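Local structure of uncharacterized protein (2PLI) at residues 15-24 and 82-90. The protein probably takes part in magnesium and cobalt ion transport, this chain being the C-terminal transporter-associated domain of a CorC-type efflux protein. Sequence-based numbering, arbitrary orientation. Where two conformers were deposited one is given.
Sequences VSSERWRIHA and LHTLMATRV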
loop_
_atom_site.group_PDB
_atom_site.type_symbol
_atom_site.label_atom_id
_atom_site.label_comp_id
_atom_site.label_asym_id
_atom_site.label_seq_id
_atom_site.Cartn_x
_atom_site.Cartn_y
_atom_site.Cartn_z
ATOM N N VAL A 15 -13.014 5.017 -6.277
ATOM C CA VAL A 15 -13.723 6.193 -6.726
ATOM C C VAL A 15 -15.116 6.251 -6.118
ATOM O O VAL A 15 -15.739 7.334 -6.022
ATOM C CB VAL A 15 -13.774 6.282 -8.264
ATOM C CG1 VAL A 15 -12.357 6.364 -8.847
ATOM C CG2 VAL A 15 -14.501 5.132 -8.871
ATOM N N SER A 16 -15.616 5.057 -5.796
ATOM C CA SER A 16 -16.770 4.808 -4.943
ATOM C C SER A 16 -16.601 3.458 -4.264
ATOM O O SER A 16 -15.605 2.733 -4.490
ATOM C CB SER A 16 -18.039 4.849 -5.775
ATOM O OG SER A 16 -18.042 3.827 -6.756
ATOM N N SER A 17 -17.548 3.079 -3.415
ATOM C CA SER A 17 -17.306 1.893 -2.604
ATOM C C SER A 17 -17.038 0.636 -3.424
ATOM O O SER A 17 -16.301 -0.234 -2.958
ATOM C CB SER A 17 -18.420 1.657 -1.583
ATOM O OG SER A 17 -19.613 1.249 -2.220
ATOM N N GLU A 18 -17.632 0.531 -4.627
ATOM C CA GLU A 18 -17.455 -0.657 -5.461
ATOM C C GLU A 18 -16.819 -0.460 -6.851
ATOM O O GLU A 18 -17.015 -1.269 -7.753
ATOM C CB GLU A 18 -18.754 -1.447 -5.566
ATOM C CG GLU A 18 -19.164 -2.138 -4.250
ATOM C CD GLU A 18 -18.186 -3.260 -3.827
ATOM O OE1 GLU A 18 -17.965 -4.237 -4.626
ATOM O OE2 GLU A 18 -17.612 -3.133 -2.705
ATOM N N ARG A 19 -15.988 0.556 -6.985
ATOM C CA ARG A 19 -15.315 0.818 -8.254
ATOM C C ARG A 19 -13.973 1.438 -7.952
ATOM O O ARG A 19 -13.872 2.302 -7.100
ATOM C CB ARG A 19 -16.160 1.782 -9.063
ATOM C CG ARG A 19 -15.870 1.771 -10.492
ATOM C CD ARG A 19 -17.208 2.003 -11.220
ATOM N NE ARG A 19 -16.936 2.377 -12.567
ATOM C CZ ARG A 19 -16.825 3.618 -13.000
ATOM N NH1 ARG A 19 -17.066 4.669 -12.223
ATOM N NH2 ARG A 19 -16.525 3.773 -14.246
ATOM N N TRP A 20 -12.949 0.972 -8.656
ATOM C CA TRP A 20 -11.589 1.346 -8.366
ATOM C C TRP A 20 -10.812 1.779 -9.597
ATOM O O TRP A 20 -10.826 1.087 -10.622
ATOM C CB TRP A 20 -10.852 0.151 -7.729
ATOM C CG TRP A 20 -11.553 -0.369 -6.542
ATOM C CD1 TRP A 20 -11.407 0.063 -5.266
ATOM C CD2 TRP A 20 -12.546 -1.405 -6.503
ATOM N NE1 TRP A 20 -12.256 -0.617 -4.425
ATOM C CE2 TRP A 20 -12.985 -1.508 -5.165
ATOM C CE3 TRP A 20 -13.125 -2.247 -7.459
ATOM C CZ2 TRP A 20 -13.955 -2.423 -4.767
ATOM C CZ3 TRP A 20 -14.127 -3.157 -7.047
ATOM C CH2 TRP A 20 -14.510 -3.233 -5.722
ATOM N N ARG A 21 -10.085 2.883 -9.483
ATOM C CA ARG A 21 -9.182 3.280 -10.540
ATOM C C ARG A 21 -7.806 2.777 -10.160
ATOM O O ARG A 21 -7.338 3.062 -9.036
ATOM C CB ARG A 21 -9.161 4.793 -10.703
ATOM C CG ARG A 21 -8.315 5.183 -11.923
ATOM C CD ARG A 21 -8.237 6.706 -12.102
ATOM N NE ARG A 21 -9.533 7.329 -12.233
ATOM C CZ ARG A 21 -10.096 8.117 -11.312
ATOM N NH1 ARG A 21 -9.477 8.397 -10.156
ATOM N NH2 ARG A 21 -11.293 8.624 -11.542
ATOM N N ILE A 22 -7.175 2.016 -11.052
ATOM C CA ILE A 22 -5.944 1.308 -10.683
ATOM C C ILE A 22 -4.781 1.669 -11.621
ATOM O O ILE A 22 -4.900 1.561 -12.843
ATOM C CB ILE A 22 -6.178 -0.239 -10.748
ATOM C CG1 ILE A 22 -7.329 -0.657 -9.832
ATOM C CG2 ILE A 22 -4.900 -1.014 -10.368
ATOM C CD1 ILE A 22 -7.637 -2.156 -9.816
ATOM N N HIS A 23 -3.662 2.071 -11.026
ATOM C CA HIS A 23 -2.431 2.308 -11.765
ATOM C C HIS A 23 -1.995 0.982 -12.339
ATOM O O HIS A 23 -1.874 -0.002 -11.632
ATOM C CB HIS A 23 -1.320 2.841 -10.861
ATOM C CG HIS A 23 -1.534 4.239 -10.388
ATOM N ND1 HIS A 23 -0.515 5.000 -9.852
ATOM C CD2 HIS A 23 -2.647 5.004 -10.328
ATOM C CE1 HIS A 23 -0.995 6.179 -9.499
ATOM N NE2 HIS A 23 -2.279 6.207 -9.782
ATOM N N ALA A 24 -1.705 0.967 -13.631
ATOM C CA ALA A 24 -1.281 -0.276 -14.259
ATOM C C ALA A 24 -0.015 -0.912 -13.688
ATOM O O ALA A 24 0.189 -2.128 -13.840
ATOM C CB ALA A 24 -1.122 -0.073 -15.768
ATOM N N LEU A 82 0.106 0.763 -21.269
ATOM C CA LEU A 82 -1.177 0.794 -20.605
ATOM C C LEU A 82 -0.886 1.450 -19.256
ATOM O O LEU A 82 -0.013 0.975 -18.517
ATOM C CB LEU A 82 -1.634 -0.669 -20.411
ATOM C CG LEU A 82 -2.810 -0.967 -19.525
ATOM C CD1 LEU A 82 -4.043 -0.190 -19.925
ATOM C CD2 LEU A 82 -3.055 -2.493 -19.527
ATOM N N HIS A 83 -1.610 2.534 -18.966
ATOM C CA HIS A 83 -1.382 3.324 -17.786
ATOM C C HIS A 83 -2.387 3.153 -16.633
ATOM O O HIS A 83 -2.002 3.165 -15.460
ATOM C CB HIS A 83 -1.282 4.780 -18.192
ATOM C CG HIS A 83 -0.054 5.101 -18.985
ATOM N ND1 HIS A 83 1.195 5.105 -18.415
ATOM C CD2 HIS A 83 0.119 5.505 -20.266
ATOM C CE1 HIS A 83 2.096 5.463 -19.317
ATOM N NE2 HIS A 83 1.460 5.717 -20.438
ATOM N N THR A 84 -3.676 3.076 -16.942
ATOM C CA THR A 84 -4.724 3.061 -15.925
ATOM C C THR A 84 -5.856 2.155 -16.318
ATOM O O THR A 84 -6.263 2.103 -17.489
ATOM C CB THR A 84 -5.289 4.495 -15.737
ATOM O OG1 THR A 84 -4.158 5.412 -15.651
ATOM C CG2 THR A 84 -6.135 4.582 -14.481
ATOM N N LEU A 85 -6.397 1.504 -15.301
ATOM C CA LEU A 85 -7.550 0.602 -15.436
ATOM C C LEU A 85 -8.667 1.073 -14.501
ATOM O O LEU A 85 -8.402 1.687 -13.481
ATOM C CB LEU A 85 -7.142 -0.806 -15.014
ATOM C CG LEU A 85 -6.021 -1.459 -15.836
ATOM C CD1 LEU A 85 -5.436 -2.597 -15.104
ATOM C CD2 LEU A 85 -6.593 -1.868 -17.225
HETATM N N MSE A 86 -9.906 0.768 -14.865
HETATM C CA MSE A 86 -11.068 0.876 -13.963
HETATM C C MSE A 86 -11.584 -0.515 -13.735
HETATM O O MSE A 86 -11.870 -1.246 -14.702
HETATM C CB MSE A 86 -12.153 1.740 -14.596
HETATM C CG MSE A 86 -13.336 2.027 -13.700
HETATM SE SE MSE A 86 -12.839 3.239 -12.238
HETATM C CE MSE A 86 -13.089 4.956 -13.053
ATOM N N ALA A 87 -11.714 -0.889 -12.469
ATOM C CA ALA A 87 -12.142 -2.249 -12.113
ATOM C C ALA A 87 -13.446 -2.225 -11.366
ATOM O O ALA A 87 -13.727 -1.283 -10.592
ATOM C CB ALA A 87 -11.120 -2.919 -11.272
ATOM N N THR A 88 -14.250 -3.272 -11.592
ATOM C CA THR A 88 -15.456 -3.505 -10.802
ATOM C C THR A 88 -15.553 -5.009 -10.636
ATOM O O THR A 88 -14.935 -5.777 -11.391
ATOM C CB THR A 88 -16.709 -2.959 -11.476
ATOM O OG1 THR A 88 -16.841 -3.525 -12.779
ATOM C CG2 THR A 88 -16.644 -1.464 -11.575
ATOM N N ARG A 89 -16.327 -5.430 -9.631
ATOM C CA ARG A 89 -16.592 -6.854 -9.397
ATOM C C ARG A 89 -17.622 -7.410 -10.384
ATOM O O ARG A 89 -18.667 -6.799 -10.622
ATOM C CB ARG A 89 -17.065 -7.074 -7.945
ATOM C CG ARG A 89 -15.923 -6.956 -6.916
ATOM C CD ARG A 89 -16.259 -7.573 -5.541
ATOM N NE ARG A 89 -15.111 -7.536 -4.601
ATOM C CZ ARG A 89 -14.034 -8.332 -4.635
ATOM N NH1 ARG A 89 -13.883 -9.247 -5.576
ATOM N NH2 ARG A 89 -13.077 -8.216 -3.711
ATOM N N VAL A 90 -17.328 -8.577 -10.947
ATOM C CA VAL A 90 -18.220 -9.230 -11.908
ATOM C C VAL A 90 -19.550 -9.489 -11.226
ATOM O O VAL A 90 -19.574 -9.802 -10.039
ATOM C CB VAL A 90 -17.641 -10.583 -12.381
ATOM C CG1 VAL A 90 -17.617 -11.579 -11.214
ATOM C CG2 VAL A 90 -18.447 -11.152 -13.563
HETATM O O HOH W 1 -17.784 -3.852 -7.841
#
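Trp20 and Ala87 form an antiparallel hydrogen-bonded pair, Trp20 N reaching Ala87 O at 3.1 Å and Ala87 N reaching Trp20 O at 2.8 Å. Ile22 and Leu85 repeat the pattern, with N-H...O angles of 165° or more throughout. A fifth bond, Ala24 N to His83 O at 2.9 Å, ends the ladder differently: its donor stands 49° out of the carbonyl plane, where strand 19-23 gives way to loop. At the other end one water replaces direct pairing, donating to Glu18 O and OE1 while accepting from Arg89 N.

On the solvent-facing side, selenomethionine Met86 (atom SE) lies between two arginines. Its CG is anti to the backbone N (chi1 -174°), and bends further along the chain fold SE back over strand 19-23, 3.4 Å from Trp20 O. The CE methyl sits over one face of the Arg19 guanidinium, offset toward the rim, while Thr88 CG2 meets that group at its edge and lies 3.5 Å from Arg19 CG. Farther along, Thr84 CG2 touches Arg21 CG at 3.4 Å.

The opposite face is apolar. Ile22 CD1 packs on Ala87 CB at 3.9 Å; Ile22 also packs against helices 28-35 and 47-55, Leu85 against helix 47-55. The benzo edge of Trp20 runs along the backbone of Thr88 and Arg89, while Phe34 and Phe35 meet its ring edge-to-face. Arg89 NH2 bonds to Phe35 O and to Ser17 OG of the second subunit, extending this end into the subunit interface.

Strands 19-23 and 82-89 are antiparallel neighbours although distant in sequence. In the mixed alpha-beta transporter-associated domain, a twisted antiparallel sheet with helices packed on one face, strand 82-89 is the middle strand, and strand 19-23 lies between it and strand 12-14.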